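Local coordinates for protein phosphoribosylaminoimidazole-succinocarboxamide synthase (Thermotoga maritima, PDB 1KUT) that catalyses the ATP-dependent joining of L-aspartate to a carboxylated aminoimidazole ribonucleotide, giving SAICAR in de novo purine biosynthesis, at residues F21-T26 / P68-K73; M51-E56 / T152-E157. All coordinates share one frame; numbering follows the deposited sequence.

Contact 1: residues F21-T26 / P68-K73; sequences FKDDIT and PPRTLK
OD2 of Asp23 has two partners: it forms a salt bridge with Arg70 NH1 at 3.0 Å and also accepts a hydrogen bond from the backbone N of Gly40. Carboxylate and guanidinium planes stand 86° apart, and Arg70 NH1 also lies 3.1 Å from Asp23 OD1, which sits at the guanidinium edge, in its plane. Arg70 reaches this point with CG wedged between its backbone N and carbonyl carbon (chi1 61°) and a bend at chi3, which carries the chain past Phe21 O and brings Lys22 CA over one guanidinium face. Its other nitrogens are engaged too: NE makes a salt bridge to Glu20, and NH2 gives a hydrogen bond to a water 2.7 Å away. On the backbone, Phe21 N donates to Arg70 O at 2.7 Å, nearly straight (174°), at the end of strand 16-21 and just before strand 71-74, its antiparallel neighbour. Beyond this bond the Phe21 ring turns inward, its CE1 4.0 Å from Leu72 CD2, while the ring also packs on Ala44 of helix 39-55. The guanidinium charge is probably offset by the two carboxylates, Glu20 and Asp23, tying strand 16-21 and the following loop to the residue before strand 71-74.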
# COMPACT_ATOMS: atom_id res chain seq x y z
N PHE B 21 8.95 -22.52 19.44
CA PHE B 21 7.82 -21.65 19.68
C PHE B 21 7.73 -21.29 21.15
O PHE B 21 7.78 -22.16 22.01
CB PHE B 21 6.54 -22.34 19.19
CG PHE B 21 6.41 -22.37 17.68
CD1 PHE B 21 7.39 -22.98 16.90
CD2 PHE B 21 5.32 -21.79 17.05
CE1 PHE B 21 7.28 -23.00 15.51
CE2 PHE B 21 5.20 -21.81 15.67
CZ PHE B 21 6.18 -22.41 14.90
N LYS B 22 7.62 -19.99 21.43
CA LYS B 22 7.50 -19.51 22.80
C LYS B 22 6.03 -19.47 23.20
O LYS B 22 5.15 -19.76 22.39
CB LYS B 22 8.11 -18.11 22.93
CG LYS B 22 9.64 -18.08 22.82
CD LYS B 22 10.21 -16.70 23.11
CE LYS B 22 9.87 -15.70 22.01
NZ LYS B 22 10.45 -14.34 22.28
N ASP B 23 5.75 -19.12 24.46
CA ASP B 23 4.38 -19.07 24.96
C ASP B 23 3.82 -17.65 25.08
O ASP B 23 2.73 -17.45 25.60
CB ASP B 23 4.31 -19.75 26.33
CG ASP B 23 4.79 -21.18 26.29
OD1 ASP B 23 5.18 -21.70 27.35
OD2 ASP B 23 4.77 -21.80 25.21
N ASP B 24 4.58 -16.68 24.57
CA ASP B 24 4.19 -15.26 24.61
C ASP B 24 2.96 -14.90 23.76
O ASP B 24 2.50 -15.70 22.94
CB ASP B 24 5.37 -14.40 24.15
CG ASP B 24 6.67 -14.76 24.83
OD1 ASP B 24 7.73 -14.23 24.41
OD2 ASP B 24 6.65 -15.56 25.80
N ILE B 25 2.45 -13.69 23.97
CA ILE B 25 1.30 -13.18 23.21
C ILE B 25 1.56 -11.72 22.84
O ILE B 25 2.45 -11.09 23.41
CB ILE B 25 -0.00 -13.24 24.03
CG1 ILE B 25 -0.22 -14.65 24.59
CG2 ILE B 25 -1.19 -12.81 23.16
CD1 ILE B 25 -0.41 -15.72 23.53
N THR B 26 0.78 -11.19 21.90
CA THR B 26 0.93 -9.80 21.48
C THR B 26 -0.43 -9.11 21.36
O THR B 26 -1.46 -9.79 21.56
CB THR B 26 1.65 -9.70 20.11
OG1 THR B 26 0.89 -10.40 19.12
CG2 THR B 26 3.05 -10.29 20.20
N PRO B 68 8.46 -32.51 19.04
CA PRO B 68 7.65 -32.20 20.22
C PRO B 68 8.53 -31.73 21.37
O PRO B 68 9.66 -32.18 21.52
CB PRO B 68 6.96 -33.52 20.54
CG PRO B 68 6.98 -34.28 19.23
CD PRO B 68 8.34 -33.93 18.67
N PRO B 69 8.02 -30.82 22.21
CA PRO B 69 6.69 -30.22 22.16
C PRO B 69 6.50 -28.92 21.35
O PRO B 69 5.44 -28.72 20.75
CB PRO B 69 6.38 -29.99 23.63
CG PRO B 69 7.75 -29.58 24.17
CD PRO B 69 8.64 -30.64 23.54
N ARG B 70 7.51 -28.06 21.31
CA ARG B 70 7.37 -26.77 20.63
C ARG B 70 8.50 -26.39 19.68
O ARG B 70 8.79 -25.19 19.49
CB ARG B 70 7.22 -25.68 21.69
CG ARG B 70 8.42 -25.56 22.65
CD ARG B 70 8.06 -24.70 23.89
NE ARG B 70 9.02 -23.63 24.14
CZ ARG B 70 8.82 -22.62 24.99
NH1 ARG B 70 7.69 -22.54 25.68
NH2 ARG B 70 9.75 -21.67 25.15
N THR B 71 9.11 -27.39 19.05
CA THR B 71 10.22 -27.16 18.13
C THR B 71 9.98 -27.72 16.73
O THR B 71 9.41 -28.79 16.57
CB THR B 71 11.51 -27.79 18.69
OG1 THR B 71 11.93 -27.05 19.84
CG2 THR B 71 12.63 -27.77 17.65
N LEU B 72 10.44 -26.99 15.72
CA LEU B 72 10.29 -27.42 14.34
C LEU B 72 11.66 -27.47 13.68
O LEU B 72 12.43 -26.50 13.76
CB LEU B 72 9.41 -26.44 13.56
CG LEU B 72 8.03 -26.89 13.09
CD1 LEU B 72 7.27 -27.54 14.22
CD2 LEU B 72 7.28 -25.69 12.56
N LYS B 73 11.98 -28.59 13.05
CA LYS B 73 13.26 -28.65 12.36
C LYS B 73 12.96 -28.07 10.98
O LYS B 73 12.14 -28.60 10.23
CB LYS B 73 13.74 -30.10 12.26
CG LYS B 73 15.13 -30.25 11.65
CD LYS B 73 15.44 -31.73 11.53
CE LYS B 73 16.40 -32.05 10.40
NZ LYS B 73 16.37 -33.53 10.11
O HOH W 1 8.73 -19.40 26.24

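Contact 2: residues M51-E56 / T152-E157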
# COMPACT_ATOMS: atom_id res chain seq x y z
N MSE B 51 1.51 -27.27 7.49
CA MSE B 51 2.60 -27.25 6.50
C MSE B 51 2.89 -28.59 5.84
O MSE B 51 3.33 -28.64 4.68
CB MSE B 51 3.88 -26.72 7.13
CG MSE B 51 3.79 -25.28 7.55
SE MSE B 51 5.57 -24.56 7.73
CE MSE B 51 6.21 -25.58 9.21
N LYS B 52 2.68 -29.67 6.59
CA LYS B 52 2.87 -31.02 6.08
C LYS B 52 1.82 -31.23 4.97
O LYS B 52 2.12 -31.69 3.87
CB LYS B 52 2.66 -32.04 7.21
CG LYS B 52 2.93 -33.49 6.83
CD LYS B 52 4.41 -33.70 6.51
CE LYS B 52 4.70 -35.16 6.17
NZ LYS B 52 6.05 -35.32 5.54
N TYR B 53 0.58 -30.85 5.28
CA TYR B 53 -0.53 -30.95 4.34
C TYR B 53 -0.22 -30.20 3.04
O TYR B 53 -0.51 -30.67 1.95
CB TYR B 53 -1.78 -30.36 4.99
CG TYR B 53 -2.94 -30.11 4.06
CD1 TYR B 53 -3.73 -31.16 3.58
CD2 TYR B 53 -3.28 -28.81 3.69
CE1 TYR B 53 -4.85 -30.92 2.77
CE2 TYR B 53 -4.38 -28.55 2.88
CZ TYR B 53 -5.16 -29.61 2.42
OH TYR B 53 -6.26 -29.33 1.62
N LEU B 54 0.33 -29.01 3.20
CA LEU B 54 0.70 -28.13 2.09
C LEU B 54 1.85 -28.71 1.25
O LEU B 54 1.78 -28.73 0.01
CB LEU B 54 1.13 -26.78 2.66
CG LEU B 54 0.16 -25.59 2.73
CD1 LEU B 54 -1.26 -26.06 2.95
CD2 LEU B 54 0.62 -24.64 3.85
N SER B 55 2.90 -29.18 1.93
CA SER B 55 4.08 -29.74 1.27
C SER B 55 3.80 -31.01 0.47
O SER B 55 4.35 -31.20 -0.62
CB SER B 55 5.17 -30.03 2.30
OG SER B 55 5.58 -28.84 2.94
N GLU B 56 2.96 -31.91 0.99
CA GLU B 56 2.69 -33.10 0.21
C GLU B 56 1.90 -32.71 -1.02
O GLU B 56 1.65 -33.53 -1.89
CB GLU B 56 1.95 -34.17 1.03
CG GLU B 56 1.11 -33.66 2.16
CD GLU B 56 0.51 -34.80 2.98
OE1 GLU B 56 1.28 -35.68 3.43
OE2 GLU B 56 -0.73 -34.81 3.16
N THR B 152 -3.53 -20.27 0.46
CA THR B 152 -4.75 -19.78 1.08
C THR B 152 -5.95 -20.60 0.67
O THR B 152 -6.77 -20.96 1.52
CB THR B 152 -4.97 -18.31 0.73
OG1 THR B 152 -3.83 -17.56 1.15
CG2 THR B 152 -6.20 -17.76 1.42
N LEU B 153 -6.07 -20.89 -0.62
CA LEU B 153 -7.18 -21.70 -1.09
C LEU B 153 -7.06 -23.16 -0.59
O LEU B 153 -8.04 -23.76 -0.14
CB LEU B 153 -7.25 -21.65 -2.63
CG LEU B 153 -8.16 -20.58 -3.25
CD1 LEU B 153 -8.57 -19.51 -2.21
CD2 LEU B 153 -7.44 -19.94 -4.43
N ALA B 154 -5.86 -23.71 -0.64
CA ALA B 154 -5.64 -25.08 -0.16
C ALA B 154 -6.04 -25.18 1.30
O ALA B 154 -6.67 -26.17 1.71
CB ALA B 154 -4.19 -25.46 -0.31
N LEU B 155 -5.69 -24.17 2.09
CA LEU B 155 -6.01 -24.15 3.52
C LEU B 155 -7.49 -23.91 3.73
O LEU B 155 -8.10 -24.44 4.67
CB LEU B 155 -5.21 -23.07 4.25
CG LEU B 155 -3.74 -23.36 4.50
CD1 LEU B 155 -3.11 -22.21 5.29
CD2 LEU B 155 -3.63 -24.66 5.28
N LYS B 156 -8.07 -23.10 2.87
CA LYS B 156 -9.50 -22.81 2.95
C LYS B 156 -10.31 -24.10 2.77
O LYS B 156 -11.30 -24.32 3.47
CB LYS B 156 -9.88 -21.80 1.86
CG LYS B 156 -11.37 -21.75 1.57
CD LYS B 156 -11.69 -20.95 0.32
CE LYS B 156 -13.16 -21.11 -0.04
NZ LYS B 156 -13.49 -22.57 -0.17
N GLU B 157 -9.90 -24.94 1.83
CA GLU B 157 -10.60 -26.19 1.56
C GLU B 157 -10.38 -27.17 2.70
O GLU B 157 -11.22 -28.04 2.98
CB GLU B 157 -10.11 -26.78 0.24
CG GLU B 157 -10.25 -25.81 -0.91
CD GLU B 157 -9.34 -26.14 -2.08
OE1 GLU B 157 -8.13 -26.40 -1.84
OE2 GLU B 157 -9.82 -26.13 -3.24
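Ala154 and Leu155, successive residues of helix 138-160, meet Tyr53 and Leu54, successive residues of helix 39-55, so that each helix offers two neighbouring positions to the other. Ala154 lies where the backbones come nearest, its CA 7.4 Å from that of Leu54. Its CB lies 4.4 Å from Leu54 CD1, and the Tyr53 ring passes beside it. The backbone oxygen of the same residue takes the polar part of the contact: Tyr53 OH donates a hydrogen bond to Ala154 O at 3.2 Å. That oxygen sits at the ring edge, in the ring plane, whereas the hydroxyl is tilted 34° from the carbonyl plane and approaches well off the C=O direction. Tyr53 reaches toward helix 138-160, with CG opposite its backbone N (chi1 167°). One residue further on, Leu155 supplies the closest apolar touch, its CD2 lying 3.6 Å from Leu54 CD1. These two leucines run at about a right angle to each other, meeting branch to branch, while the same CD2 reaches Tyr53 CD2 at a looser 4.5 Å. The short helical segments are 10.7 Å apart at their axes and inclined at 117°, steeply crossed and closer to perpendicular than to antiparallel. Around this pairing, Phe158 farther along helix 138-160 meets the Tyr53 ring, Leu54 also packs on the loop residue Ile187, and Leu155 rests on Ile169 and Tyr171, so Leu155 touches both helix 39-55, through Leu54, and strand 164-175 of the larger antiparallel sheet.

In the fold
Helix 39-55 connects the two contacts, which illustrate how chemistry follows position in a fold. Contact 1 is partly buried, on the five-stranded antiparallel sheet, and combines a strand backbone bond and inward apolar packing with ion pairs and a water in a partly exposed loop. Contact 2 is buried, joins two helices, and relies on hydrocarbon contacts with a single side-chain-to-backbone hydrogen bond across them. Their centres lie about 21 Å apart, yet they touch: Leu72 CD2 of contact 1 packs 3.5 Å from CE of Met51, a selenomethionine in contact 2. The helix serves contact 1 near its start, through Gly40 and Ala44, and contact 2 near its end.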